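Local coordinates for protein 433aa long hypothetical phosphoribosylglycinamide formyl transferase (Pyrococcus horikoshii, PDB 2DWC) that is an ATP-grasp protein of the PurT type, with adenosine-5'-diphosphate bound in its pocket, at residues 226-230 with 263-268; 242-247 with 298-303; 251-255 with 282-287; 305-311 with 337-343. All coordinates share one frame; numbering follows the deposited sequence.

Contact 1 (226-230 with 263-268); sequences VTTFP and AKRITD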
loop_
_atom_site.group_PDB
_atom_site.type_symbol
_atom_site.label_atom_id
_atom_site.label_comp_id
_atom_site.label_asym_id
_atom_site.label_seq_id
_atom_site.Cartn_x
_atom_site.Cartn_y
_atom_site.Cartn_z
ATOM N N VAL B 226 -12.388 -17.421 14.662
ATOM C CA VAL B 226 -13.597 -17.268 13.841
ATOM C C VAL B 226 -13.207 -17.222 12.364
ATOM O O VAL B 226 -12.014 -17.125 12.029
ATOM C CB VAL B 226 -14.382 -15.964 14.192
ATOM C CG1 VAL B 226 -14.860 -16.027 15.612
ATOM C CG2 VAL B 226 -13.500 -14.744 14.019
ATOM N N THR B 227 -14.196 -17.304 11.471
ATOM C CA THR B 227 -13.905 -17.259 10.044
ATOM C C THR B 227 -14.741 -16.116 9.448
ATOM O O THR B 227 -15.956 -16.026 9.693
ATOM C CB THR B 227 -14.292 -18.602 9.384
ATOM O OG1 THR B 227 -13.710 -19.679 10.133
ATOM C CG2 THR B 227 -13.817 -18.640 7.909
ATOM N N THR B 228 -14.096 -15.266 8.654
ATOM C CA THR B 228 -14.741 -14.090 8.071
ATOM C C THR B 228 -14.719 -14.193 6.575
ATOM O O THR B 228 -13.751 -14.665 5.966
ATOM C CB THR B 228 -14.034 -12.807 8.596
ATOM O OG1 THR B 228 -14.189 -12.797 9.997
ATOM C CG2 THR B 228 -14.633 -11.520 8.012
ATOM N N PHE B 229 -15.826 -13.755 5.966
ATOM C CA PHE B 229 -16.011 -13.912 4.543
ATOM C C PHE B 229 -16.144 -12.691 3.680
ATOM O O PHE B 229 -17.164 -11.956 3.772
ATOM C CB PHE B 229 -17.270 -14.765 4.297
ATOM C CG PHE B 229 -17.177 -16.150 4.893
ATOM C CD1 PHE B 229 -17.527 -16.372 6.229
ATOM C CD2 PHE B 229 -16.669 -17.187 4.140
ATOM C CE1 PHE B 229 -17.363 -17.630 6.800
ATOM C CE2 PHE B 229 -16.493 -18.458 4.695
ATOM C CZ PHE B 229 -16.842 -18.677 6.033
ATOM N N PRO B 230 -15.133 -12.436 2.823
ATOM C CA PRO B 230 -15.209 -11.282 1.912
ATOM C C PRO B 230 -16.243 -11.630 0.825
ATOM O O PRO B 230 -16.662 -12.800 0.679
ATOM C CB PRO B 230 -13.809 -11.221 1.259
ATOM C CG PRO B 230 -12.904 -11.849 2.304
ATOM C CD PRO B 230 -13.772 -13.010 2.873
ATOM N N ALA B 263 -17.490 -22.782 1.718
ATOM C CA ALA B 263 -16.149 -22.334 2.164
ATOM C C ALA B 263 -15.970 -22.618 3.663
ATOM O O ALA B 263 -14.927 -23.114 4.096
ATOM C CB ALA B 263 -15.967 -20.769 1.867
ATOM N N LYS B 264 -16.980 -22.328 4.482
ATOM C CA LYS B 264 -16.853 -22.560 5.921
ATOM C C LYS B 264 -16.595 -24.026 6.265
ATOM O O LYS B 264 -15.767 -24.337 7.139
ATOM C CB LYS B 264 -18.118 -22.064 6.647
ATOM C CG LYS B 264 -18.135 -22.285 8.176
ATOM C CD LYS B 264 -17.146 -21.417 8.899
ATOM C CE LYS B 264 -17.529 -21.219 10.385
ATOM N NZ LYS B 264 -17.553 -22.494 11.172
ATOM N N ARG B 265 -17.306 -24.922 5.585
ATOM C CA ARG B 265 -17.138 -26.361 5.843
ATOM C C ARG B 265 -15.711 -26.783 5.484
ATOM O O ARG B 265 -15.109 -27.585 6.185
ATOM C CB ARG B 265 -18.140 -27.168 5.018
ATOM C CG ARG B 265 -19.529 -27.272 5.666
ATOM C CD ARG B 265 -20.437 -28.093 4.767
ATOM N NE ARG B 265 -21.681 -28.494 5.404
ATOM C CZ ARG B 265 -21.754 -29.285 6.468
ATOM N NH1 ARG B 265 -20.644 -29.762 7.033
ATOM N NH2 ARG B 265 -22.946 -29.616 6.949
ATOM N N ILE B 266 -15.166 -26.195 4.425
ATOM C CA ILE B 266 -13.811 -26.546 4.001
ATOM C C ILE B 266 -12.761 -25.973 4.949
ATOM O O ILE B 266 -11.859 -26.681 5.384
ATOM C CB ILE B 266 -13.538 -26.062 2.582
ATOM C CG1 ILE B 266 -14.333 -26.941 1.598
ATOM C CG2 ILE B 266 -12.011 -26.144 2.266
ATOM C CD1 ILE B 266 -14.477 -26.327 0.186
ATOM N N THR B 267 -12.867 -24.689 5.260
ATOM C CA THR B 267 -11.852 -24.120 6.150
ATOM C C THR B 267 -11.938 -24.660 7.577
ATOM O O THR B 267 -10.919 -24.758 8.258
ATOM C CB THR B 267 -11.872 -22.565 6.116
ATOM O OG1 THR B 267 -13.126 -22.080 6.590
ATOM C CG2 THR B 267 -11.635 -22.072 4.666
ATOM N N ASP B 268 -13.136 -25.019 8.056
ATOM C CA ASP B 268 -13.236 -25.619 9.401
ATOM C C ASP B 268 -12.425 -26.933 9.408
ATOM O O ASP B 268 -11.826 -27.296 10.435
ATOM C CB ASP B 268 -14.703 -25.956 9.734
ATOM C CG ASP B 268 -15.503 -24.751 10.191
ATOM O OD1 ASP B 268 -16.745 -24.902 10.289
ATOM O OD2 ASP B 268 -14.928 -23.656 10.449
HETATM O O HOH W 1 -13.034 -22.154 9.371
#
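With OG1 set beside its own backbone N (chi1 -51°) and CG2 anti to that N, T227 sets CG2 3.7 Å from T267 OG1, and CB and OG1 beside the aliphatic part of K264. The K264 chain leaves anti to its backbone N and bends at chi2 (69°), which brings CD to T227 CB at 4.0 Å and also to the edge of the F229 ring, in its plane. At the same end of the ring CE2 meets A263 CB at 3.7 Å, again near the ring plane, and CZ lies 3.7 Å from K264 CB. Here strand 225-238 of the large mixed sheet is packed against helix 253-270, both from the ATP-grasp region, the two short axes 10.0 Å apart and at 140°. A water bridges the elements: it hydrogen-bonds T227 OG1 at 2.7 Å and T267 OG1, and donates to D268 OD2 at 2.6 Å. D268 is also gripped from one helical turn back by K264, whose NZ reaches OD1 at 2.7 Å on the syn lone pair in a salt bridge. M280 of strand 274-283 touches A263, and R217 forms a long, weak ion pair with D268.

Contact 2 (242-247 with 298-303); sequences YHASWQ and DTGMVT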
loop_
_atom_site.group_PDB
_atom_site.type_symbol
_atom_site.label_atom_id
_atom_site.label_comp_id
_atom_site.label_asym_id
_atom_site.label_seq_id
_atom_site.Cartn_x
_atom_site.Cartn_y
_atom_site.Cartn_z
ATOM N N TYR B 242 -4.902 -17.370 -14.524
ATOM C CA TYR B 242 -5.984 -16.414 -14.433
ATOM C C TYR B 242 -5.548 -15.206 -15.269
ATOM O O TYR B 242 -4.348 -14.914 -15.436
ATOM C CB TYR B 242 -6.303 -16.093 -12.954
ATOM C CG TYR B 242 -5.961 -14.693 -12.498
ATOM C CD1 TYR B 242 -6.898 -13.653 -12.573
ATOM C CD2 TYR B 242 -4.685 -14.400 -12.032
ATOM C CE1 TYR B 242 -6.555 -12.359 -12.190
ATOM C CE2 TYR B 242 -4.337 -13.111 -11.665
ATOM C CZ TYR B 242 -5.275 -12.096 -11.744
ATOM O OH TYR B 242 -4.916 -10.820 -11.405
ATOM N N HIS B 243 -6.533 -14.552 -15.855
ATOM C CA HIS B 243 -6.288 -13.422 -16.728
ATOM C C HIS B 243 -6.933 -12.169 -16.159
ATOM O O HIS B 243 -6.418 -11.075 -16.338
ATOM C CB HIS B 243 -6.882 -13.717 -18.121
ATOM C CG HIS B 243 -5.975 -13.338 -19.254
ATOM N ND1 HIS B 243 -6.377 -12.534 -20.302
ATOM C CD2 HIS B 243 -4.662 -13.610 -19.472
ATOM C CE1 HIS B 243 -5.353 -12.320 -21.111
ATOM N NE2 HIS B 243 -4.301 -12.962 -20.630
ATOM N N ALA B 244 -8.082 -12.335 -15.505
ATOM C CA ALA B 244 -8.826 -11.202 -14.934
ATOM C C ALA B 244 -9.647 -11.677 -13.746
ATOM O O ALA B 244 -10.055 -12.839 -13.726
ATOM C CB ALA B 244 -9.793 -10.604 -15.997
ATOM N N SER B 245 -9.885 -10.804 -12.769
ATOM C CA SER B 245 -10.727 -11.153 -11.618
ATOM C C SER B 245 -11.476 -9.910 -11.206
ATOM O O SER B 245 -11.121 -8.784 -11.611
ATOM C CB SER B 245 -9.897 -11.678 -10.435
ATOM O OG SER B 245 -9.007 -10.650 -9.991
ATOM N N TRP B 246 -12.533 -10.072 -10.409
ATOM C CA TRP B 246 -13.285 -8.893 -10.051
ATOM C C TRP B 246 -14.073 -9.189 -8.808
ATOM O O TRP B 246 -14.300 -10.355 -8.473
ATOM C CB TRP B 246 -14.263 -8.482 -11.206
ATOM C CG TRP B 246 -15.183 -9.626 -11.673
ATOM C CD1 TRP B 246 -16.433 -9.966 -11.181
ATOM C CD2 TRP B 246 -14.863 -10.592 -12.667
ATOM N NE1 TRP B 246 -16.891 -11.119 -11.832
ATOM C CE2 TRP B 246 -15.938 -11.508 -12.742
ATOM C CE3 TRP B 246 -13.758 -10.775 -13.520
ATOM C CZ2 TRP B 246 -15.935 -12.596 -13.636
ATOM C CZ3 TRP B 246 -13.757 -11.851 -14.411
ATOM C CH2 TRP B 246 -14.847 -12.753 -14.458
ATOM N N GLN B 247 -14.498 -8.130 -8.126
ATOM C CA GLN B 247 -15.299 -8.311 -6.904
ATOM C C GLN B 247 -16.350 -7.217 -6.918
ATOM O O GLN B 247 -16.042 -6.080 -7.206
ATOM C CB GLN B 247 -14.431 -8.148 -5.647
ATOM C CG GLN B 247 -15.104 -8.650 -4.347
ATOM C CD GLN B 247 -14.247 -8.385 -3.108
ATOM O OE1 GLN B 247 -13.714 -7.274 -2.947
ATOM N NE2 GLN B 247 -14.145 -9.377 -2.210
ATOM N N ASP B 298 -3.831 -15.471 -6.505
ATOM C CA ASP B 298 -3.743 -14.378 -7.451
ATOM C C ASP B 298 -5.035 -13.647 -7.806
ATOM O O ASP B 298 -5.024 -12.427 -7.936
ATOM C CB ASP B 298 -2.979 -14.813 -8.726
ATOM C CG ASP B 298 -3.523 -16.087 -9.359
ATOM O OD1 ASP B 298 -2.796 -16.661 -10.210
ATOM O OD2 ASP B 298 -4.658 -16.512 -9.039
ATOM N N THR B 299 -6.153 -14.363 -7.887
ATOM C CA THR B 299 -7.423 -13.717 -8.247
ATOM C C THR B 299 -7.789 -12.687 -7.195
ATOM O O THR B 299 -8.459 -11.696 -7.493
ATOM C CB THR B 299 -8.539 -14.761 -8.352
ATOM O OG1 THR B 299 -8.697 -15.399 -7.081
ATOM C CG2 THR B 299 -8.162 -15.823 -9.437
ATOM N N GLY B 300 -7.301 -12.916 -5.982
ATOM C CA GLY B 300 -7.555 -12.008 -4.872
ATOM C C GLY B 300 -6.831 -10.678 -4.962
ATOM O O GLY B 300 -7.054 -9.824 -4.121
ATOM N N MET B 301 -5.977 -10.477 -5.970
ATOM C CA MET B 301 -5.311 -9.170 -6.086
ATOM C C MET B 301 -6.330 -8.066 -6.292
ATOM O O MET B 301 -6.057 -6.918 -6.013
ATOM C CB MET B 301 -4.251 -9.155 -7.205
ATOM C CG MET B 301 -2.914 -9.796 -6.733
ATOM S SD MET B 301 -1.618 -9.582 -7.999
ATOM C CE MET B 301 -1.937 -10.962 -9.090
ATOM N N VAL B 302 -7.525 -8.411 -6.761
ATOM C CA VAL B 302 -8.552 -7.361 -6.894
ATOM C C VAL B 302 -8.801 -6.630 -5.554
ATOM O O VAL B 302 -9.118 -5.426 -5.533
ATOM C CB VAL B 302 -9.867 -7.965 -7.425
ATOM C CG1 VAL B 302 -10.453 -8.972 -6.438
ATOM C CG2 VAL B 302 -10.881 -6.816 -7.682
ATOM N N THR B 303 -8.598 -7.326 -4.427
ATOM C CA THR B 303 -8.828 -6.705 -3.125
ATOM C C THR B 303 -7.853 -5.568 -2.775
ATOM O O THR B 303 -8.073 -4.824 -1.819
ATOM C CB THR B 303 -8.873 -7.735 -1.981
ATOM O OG1 THR B 303 -7.596 -8.374 -1.859
ATOM C CG2 THR B 303 -9.984 -8.784 -2.265
#
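Y242 lays its ring against D298 and T299. T299 CA sits over the centre of one ring face in a CH-pi contact, 4.3 Å from the centroid and 10° off the normal. The D298 side chain runs antiparallel to that of Y242, its carboxylate turned 48° from the ring, with CG 3.4 Å from Y242 CD2. At the ring edge, M301 CE lies 3.8 Å from Y242 OH, brought there by a bend at chi3 (-84°).

The polar link is S245 OG, which donates to T299 O at 2.8 Å in the carbonyl plane, on a lone pair. Both Y242 OH and S245 OG are also hydrogen-bonded to T345 of the adjoining strand, and D298 OD1 has a salt bridge to R386. T303 OG1 turns back to G300 O at 2.7 Å.

Apolar packing continues along the strand: V302 CG2 rests 4.0 Å from W246 CA, and its CG1 lies 4.1 Å from Q247 CB. The Q247 chain runs out extended, placing OE1 near T303 CG2 and in a hydrogen bond with S306.

Thus a 3-10 segment, 298-301, lies alongside strand 241-247 of the large mixed sheet, running in roughly the same direction, both within the ATP-grasp region, with the Y242 side chain about 8 Å from the bound adenosine-5'-diphosphate.

Contact 3 (251-255 with 282-287); sequences ISEKA and VKGDKV
The flat group at the centre is the D285 carboxylate, which S252 OG meets from above its plane, 44° out of it, donating to OD2 at 2.7 Å. K254 flanks the other oxygen: its extended chain crosses the carboxylate at an angle, CD 3.0 Å from D285 OD1, while the ammonium NZ stays beyond salt-bridge range at 4.4 Å from that same OD1. The motif is a capped helix start docked on a beta hairpin of the ATP-grasp region. S252 is the N-cap of helix 253-270. The hairpin's type II' turn, K283 to K286, joins strands 274-283 and 286-293 of the large mixed sheet. The S252 hydroxyl lies between its backbone N and carbonyl carbon (chi1 64°), where it can accept from A255 N and give its proton to D285. D285 thus accepts from the capping hydroxyl, which would tend to hold its rotation.

Beside these polar groups, A255 CB packs on V282 CG1 at 3.9 Å and on V287 CG2. I251, its side chain crossing that of V282 at about a right angle, brings CG2 to the same CG1. V259 of the helix and V211 of strand 209-219 continue the apolar layer. A water ties the backbones together, accepting from S252 N at 2.9 Å and donating to G284 O at 2.7 Å.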
loop_
_atom_site.group_PDB
_atom_site.type_symbol
_atom_site.label_atom_id
_atom_site.label_comp_id
_atom_site.label_asym_id
_atom_site.label_seq_id
_atom_site.Cartn_x
_atom_site.Cartn_y
_atom_site.Cartn_z
ATOM N N ILE B 251 -23.440 -13.032 -8.842
ATOM C CA ILE B 251 -24.170 -14.269 -8.597
ATOM C C ILE B 251 -25.353 -13.984 -7.675
ATOM O O ILE B 251 -25.400 -12.947 -7.007
ATOM C CB ILE B 251 -23.248 -15.361 -7.949
ATOM C CG1 ILE B 251 -22.779 -14.898 -6.555
ATOM C CG2 ILE B 251 -22.084 -15.673 -8.901
ATOM C CD1 ILE B 251 -21.947 -15.960 -5.788
ATOM N N SER B 252 -26.316 -14.907 -7.635
ATOM C CA SER B 252 -27.491 -14.710 -6.796
ATOM C C SER B 252 -27.158 -14.698 -5.328
ATOM O O SER B 252 -26.122 -15.230 -4.891
ATOM C CB SER B 252 -28.540 -15.802 -7.044
ATOM O OG SER B 252 -28.034 -17.079 -6.677
ATOM N N GLU B 253 -28.052 -14.089 -4.564
ATOM C CA GLU B 253 -27.904 -14.005 -3.130
ATOM C C GLU B 253 -27.927 -15.428 -2.562
ATOM O O GLU B 253 -27.230 -15.727 -1.587
ATOM C CB GLU B 253 -29.021 -13.159 -2.547
ATOM C CG GLU B 253 -28.581 -12.419 -1.319
ATOM C CD GLU B 253 -29.479 -11.250 -0.993
ATOM O OE1 GLU B 253 -29.746 -10.428 -1.903
ATOM O OE2 GLU B 253 -29.906 -11.144 0.178
ATOM N N LYS B 254 -28.714 -16.313 -3.174
ATOM C CA LYS B 254 -28.748 -17.705 -2.708
ATOM C C LYS B 254 -27.402 -18.383 -2.961
ATOM O O LYS B 254 -26.869 -19.075 -2.094
ATOM C CB LYS B 254 -29.838 -18.521 -3.421
ATOM C CG LYS B 254 -31.221 -18.238 -2.883
ATOM C CD LYS B 254 -32.236 -19.291 -3.308
ATOM C CE LYS B 254 -33.625 -18.916 -2.771
ATOM N NZ LYS B 254 -34.631 -20.005 -2.976
ATOM N N ALA B 255 -26.858 -18.187 -4.154
ATOM C CA ALA B 255 -25.569 -18.786 -4.485
ATOM C C ALA B 255 -24.505 -18.212 -3.547
ATOM O O ALA B 255 -23.621 -18.934 -3.081
ATOM C CB ALA B 255 -25.206 -18.489 -5.940
ATOM N N VAL B 282 -20.176 -21.840 -10.137
ATOM C CA VAL B 282 -21.547 -21.422 -9.857
ATOM C C VAL B 282 -22.406 -21.458 -11.115
ATOM O O VAL B 282 -22.000 -20.966 -12.172
ATOM C CB VAL B 282 -21.605 -19.965 -9.303
ATOM C CG1 VAL B 282 -23.077 -19.563 -9.027
ATOM C CG2 VAL B 282 -20.785 -19.854 -8.014
ATOM N N LYS B 283 -23.597 -22.041 -10.998
ATOM C CA LYS B 283 -24.527 -22.077 -12.138
ATOM C C LYS B 283 -25.879 -21.789 -11.482
ATOM O O LYS B 283 -26.449 -22.652 -10.817
ATOM C CB LYS B 283 -24.529 -23.458 -12.800
ATOM C CG LYS B 283 -25.019 -23.414 -14.250
ATOM C CD LYS B 283 -25.842 -24.622 -14.592
ATOM C CE LYS B 283 -26.442 -24.472 -15.981
ATOM N NZ LYS B 283 -27.662 -25.334 -16.098
ATOM N N GLY B 284 -26.361 -20.556 -11.619
ATOM C CA GLY B 284 -27.601 -20.190 -10.965
ATOM C C GLY B 284 -27.412 -20.216 -9.459
ATOM O O GLY B 284 -26.483 -19.590 -8.941
ATOM N N ASP B 285 -28.268 -20.938 -8.740
ATOM C CA ASP B 285 -28.144 -21.010 -7.290
ATOM C C ASP B 285 -27.280 -22.215 -6.883
ATOM O O ASP B 285 -27.011 -22.407 -5.689
ATOM C CB ASP B 285 -29.515 -21.159 -6.615
ATOM C CG ASP B 285 -30.371 -19.880 -6.677
ATOM O OD1 ASP B 285 -31.493 -19.906 -6.113
ATOM O OD2 ASP B 285 -29.943 -18.857 -7.267
ATOM N N LYS B 286 -26.902 -23.047 -7.852
ATOM C CA LYS B 286 -26.100 -24.234 -7.562
ATOM C C LYS B 286 -24.590 -23.930 -7.499
ATOM O O LYS B 286 -24.038 -23.259 -8.385
ATOM C CB LYS B 286 -26.336 -25.342 -8.593
ATOM C CG LYS B 286 -25.663 -26.640 -8.145
ATOM C CD LYS B 286 -26.345 -27.909 -8.635
ATOM C CE LYS B 286 -26.020 -29.085 -7.695
ATOM N NZ LYS B 286 -24.692 -28.922 -7.005
ATOM N N VAL B 287 -23.931 -24.464 -6.473
ATOM C CA VAL B 287 -22.487 -24.224 -6.290
ATOM C C VAL B 287 -21.737 -25.551 -6.094
ATOM O O VAL B 287 -22.213 -26.451 -5.390
ATOM C CB VAL B 287 -22.266 -23.301 -5.056
ATOM C CG1 VAL B 287 -20.767 -22.948 -4.876
ATOM C CG2 VAL B 287 -23.086 -22.024 -5.226
HETATM O O HOH W 2 -25.928 -16.986 -9.560
#

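Contact 4 (305-311 with 337-343); sequences ASHPPGF and FPMLIPA
An aromatic cluster of H307, F311 and F337 joins the turn after helix 303-306 to the loop between strands 334-337 and 343-349. F337 CG stands anti to its backbone N (chi1 -170°), which brings the ring against both H307 and F311. Its CD2 lies over one face of the H307 imidazole, toward the rim, 3.7 Å from H307 CE1, with the planes oblique. Its CZ closes to 3.4 Å from F311 CG, and the CD of P308 lies near the plane of the F337 ring, at its edge. ND1 anchors the imidazole by donating to F311 O at 2.8 Å, nearly in the ring plane; NE2 has a weak bond to a water that donates to F337 O.

H307 is where the chain leaves helical geometry, and P308-F311 make a type II turn. Just before them, S306 O collects two backbone donors, L340 N at 2.7 Å and, weakly, I341 N. S306 CA also makes a C-H...O contact with I341 O at 3.1 Å. On the flanks, L340 CB packs 4.0 Å from P308 CD, and the methyl of A343 meets S306 CB at 3.7 Å. The second subunit adds W393 against P308, A371 against F311 and its own L340 against L340.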
loop_
_atom_site.group_PDB
_atom_site.type_symbol
_atom_site.label_atom_id
_atom_site.label_comp_id
_atom_site.label_asym_id
_atom_site.label_seq_id
_atom_site.Cartn_x
_atom_site.Cartn_y
_atom_site.Cartn_z
ATOM N N ALA B 305 -7.805 -3.164 -4.498
ATOM C CA ALA B 305 -8.616 -1.970 -4.767
ATOM C C ALA B 305 -10.047 -2.049 -4.211
ATOM O O ALA B 305 -10.627 -1.021 -3.844
ATOM C CB ALA B 305 -8.668 -1.680 -6.288
ATOM N N SER B 306 -10.617 -3.250 -4.177
ATOM C CA SER B 306 -12.011 -3.394 -3.704
ATOM C C SER B 306 -12.151 -3.441 -2.199
ATOM O O SER B 306 -13.231 -3.218 -1.683
ATOM C CB SER B 306 -12.637 -4.634 -4.334
ATOM O OG SER B 306 -11.865 -5.764 -3.989
ATOM N N HIS B 307 -11.081 -3.777 -1.472
ATOM C CA HIS B 307 -11.147 -3.709 -0.023
ATOM C C HIS B 307 -10.526 -2.399 0.440
ATOM O O HIS B 307 -9.721 -1.805 -0.290
ATOM C CB HIS B 307 -10.384 -4.870 0.628
ATOM C CG HIS B 307 -11.154 -6.157 0.638
ATOM N ND1 HIS B 307 -10.717 -7.271 1.315
ATOM C CD2 HIS B 307 -12.295 -6.526 -0.001
ATOM C CE1 HIS B 307 -11.552 -8.277 1.092
ATOM N NE2 HIS B 307 -12.519 -7.851 0.297
ATOM N N PRO B 308 -10.849 -1.954 1.668
ATOM C CA PRO B 308 -10.289 -0.701 2.194
ATOM C C PRO B 308 -8.791 -0.830 2.522
ATOM O O PRO B 308 -8.254 -1.920 2.563
ATOM C CB PRO B 308 -11.177 -0.398 3.408
ATOM C CG PRO B 308 -11.746 -1.713 3.827
ATOM C CD PRO B 308 -11.856 -2.554 2.576
ATOM N N PRO B 309 -8.088 0.303 2.726
ATOM C CA PRO B 309 -6.665 0.241 3.029
ATOM C C PRO B 309 -6.348 -0.605 4.261
ATOM O O PRO B 309 -7.079 -0.583 5.263
ATOM C CB PRO B 309 -6.276 1.718 3.193
ATOM C CG PRO B 309 -7.536 2.383 3.559
ATOM C CD PRO B 309 -8.592 1.694 2.762
ATOM N N GLY B 310 -5.281 -1.391 4.139
ATOM C CA GLY B 310 -4.889 -2.268 5.234
ATOM C C GLY B 310 -5.778 -3.503 5.324
ATOM O O GLY B 310 -5.716 -4.219 6.322
ATOM N N PHE B 311 -6.610 -3.747 4.298
ATOM C CA PHE B 311 -7.497 -4.911 4.343
ATOM C C PHE B 311 -7.568 -5.762 3.065
ATOM O O PHE B 311 -8.519 -6.506 2.874
ATOM C CB PHE B 311 -8.901 -4.472 4.790
ATOM C CG PHE B 311 -8.979 -4.159 6.255
ATOM C CD1 PHE B 311 -9.094 -2.842 6.710
ATOM C CD2 PHE B 311 -8.905 -5.197 7.198
ATOM C CE1 PHE B 311 -9.146 -2.570 8.093
ATOM C CE2 PHE B 311 -8.953 -4.936 8.574
ATOM C CZ PHE B 311 -9.073 -3.624 9.018
ATOM N N PHE B 337 -16.947 -9.650 5.584
ATOM C CA PHE B 337 -15.969 -8.561 5.516
ATOM C C PHE B 337 -16.510 -7.625 4.411
ATOM O O PHE B 337 -16.514 -7.960 3.239
ATOM C CB PHE B 337 -14.583 -9.075 5.133
ATOM C CG PHE B 337 -13.528 -8.017 5.305
ATOM C CD1 PHE B 337 -13.052 -7.730 6.570
ATOM C CD2 PHE B 337 -13.165 -7.195 4.235
ATOM C CE1 PHE B 337 -12.240 -6.628 6.799
ATOM C CE2 PHE B 337 -12.351 -6.090 4.442
ATOM C CZ PHE B 337 -11.890 -5.798 5.718
ATOM N N PRO B 338 -16.921 -6.421 4.786
ATOM C CA PRO B 338 -17.478 -5.475 3.810
ATOM C C PRO B 338 -16.507 -4.990 2.743
ATOM O O PRO B 338 -15.389 -4.639 3.043
ATOM C CB PRO B 338 -17.960 -4.319 4.693
ATOM C CG PRO B 338 -18.171 -4.957 6.055
ATOM C CD PRO B 338 -16.963 -5.854 6.149
ATOM N N MET B 339 -16.970 -4.964 1.507
ATOM C CA MET B 339 -16.181 -4.489 0.372
ATOM C C MET B 339 -16.287 -2.940 0.364
ATOM O O MET B 339 -17.295 -2.389 0.818
ATOM C CB MET B 339 -16.814 -5.099 -0.883
ATOM C CG MET B 339 -16.341 -4.610 -2.207
ATOM S SD MET B 339 -17.248 -5.654 -3.382
ATOM C CE MET B 339 -18.963 -4.796 -3.391
ATOM N N LEU B 340 -15.257 -2.233 -0.116
ATOM C CA LEU B 340 -15.313 -0.780 -0.160
ATOM C C LEU B 340 -15.923 -0.285 -1.477
ATOM O O LEU B 340 -16.782 0.621 -1.486
ATOM C CB LEU B 340 -13.904 -0.189 0.032
ATOM C CG LEU B 340 -13.791 1.335 -0.088
ATOM C CD1 LEU B 340 -14.605 2.017 1.008
ATOM C CD2 LEU B 340 -12.336 1.745 -0.009
ATOM N N ILE B 341 -15.510 -0.887 -2.590
ATOM C CA ILE B 341 -16.001 -0.483 -3.925
ATOM C C ILE B 341 -15.739 -1.621 -4.904
ATOM O O ILE B 341 -14.760 -2.356 -4.750
ATOM C CB ILE B 341 -15.281 0.819 -4.392
ATOM C CG1 ILE B 341 -15.855 1.322 -5.735
ATOM C CG2 ILE B 341 -13.764 0.563 -4.569
ATOM C CD1 ILE B 341 -15.245 2.697 -6.181
ATOM N N PRO B 342 -16.648 -1.847 -5.865
ATOM C CA PRO B 342 -16.399 -2.930 -6.823
ATOM C C PRO B 342 -15.103 -2.627 -7.582
ATOM O O PRO B 342 -14.785 -1.457 -7.828
ATOM C CB PRO B 342 -17.615 -2.858 -7.765
ATOM C CG PRO B 342 -18.734 -2.397 -6.836
ATOM C CD PRO B 342 -18.010 -1.284 -6.053
ATOM N N ALA B 343 -14.389 -3.683 -7.969
ATOM C CA ALA B 343 -13.123 -3.467 -8.699
ATOM C C ALA B 343 -12.764 -4.684 -9.502
ATOM O O ALA B 343 -13.417 -5.716 -9.421
ATOM C CB ALA B 343 -11.964 -3.102 -7.688
HETATM O O HOH W 3 -15.447 -8.152 0.708
#

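In the fold
Contacts 1, 2 and 3 all reach the large mixed sheet and lie within the ATP-grasp range; contact 4 sits at the loop joining strands 334-337 and 343-349 of the same sheet. Contacts 1 and 3 share helix 253-270, their centres about 18 Å apart. Along the chain, contact 1 interleaves with contacts 2 and 3, contact 3 falls between the two halves of contact 2, and contact 4 follows last. Contacts 2 and 4 have centres about 13 Å apart and touch through Q247, which meets S306 and A343. F229 O to F337 N, 2.9 Å, joins contacts 1 and 4. Contact 4 thus connects the sheet to the interface with the second subunit.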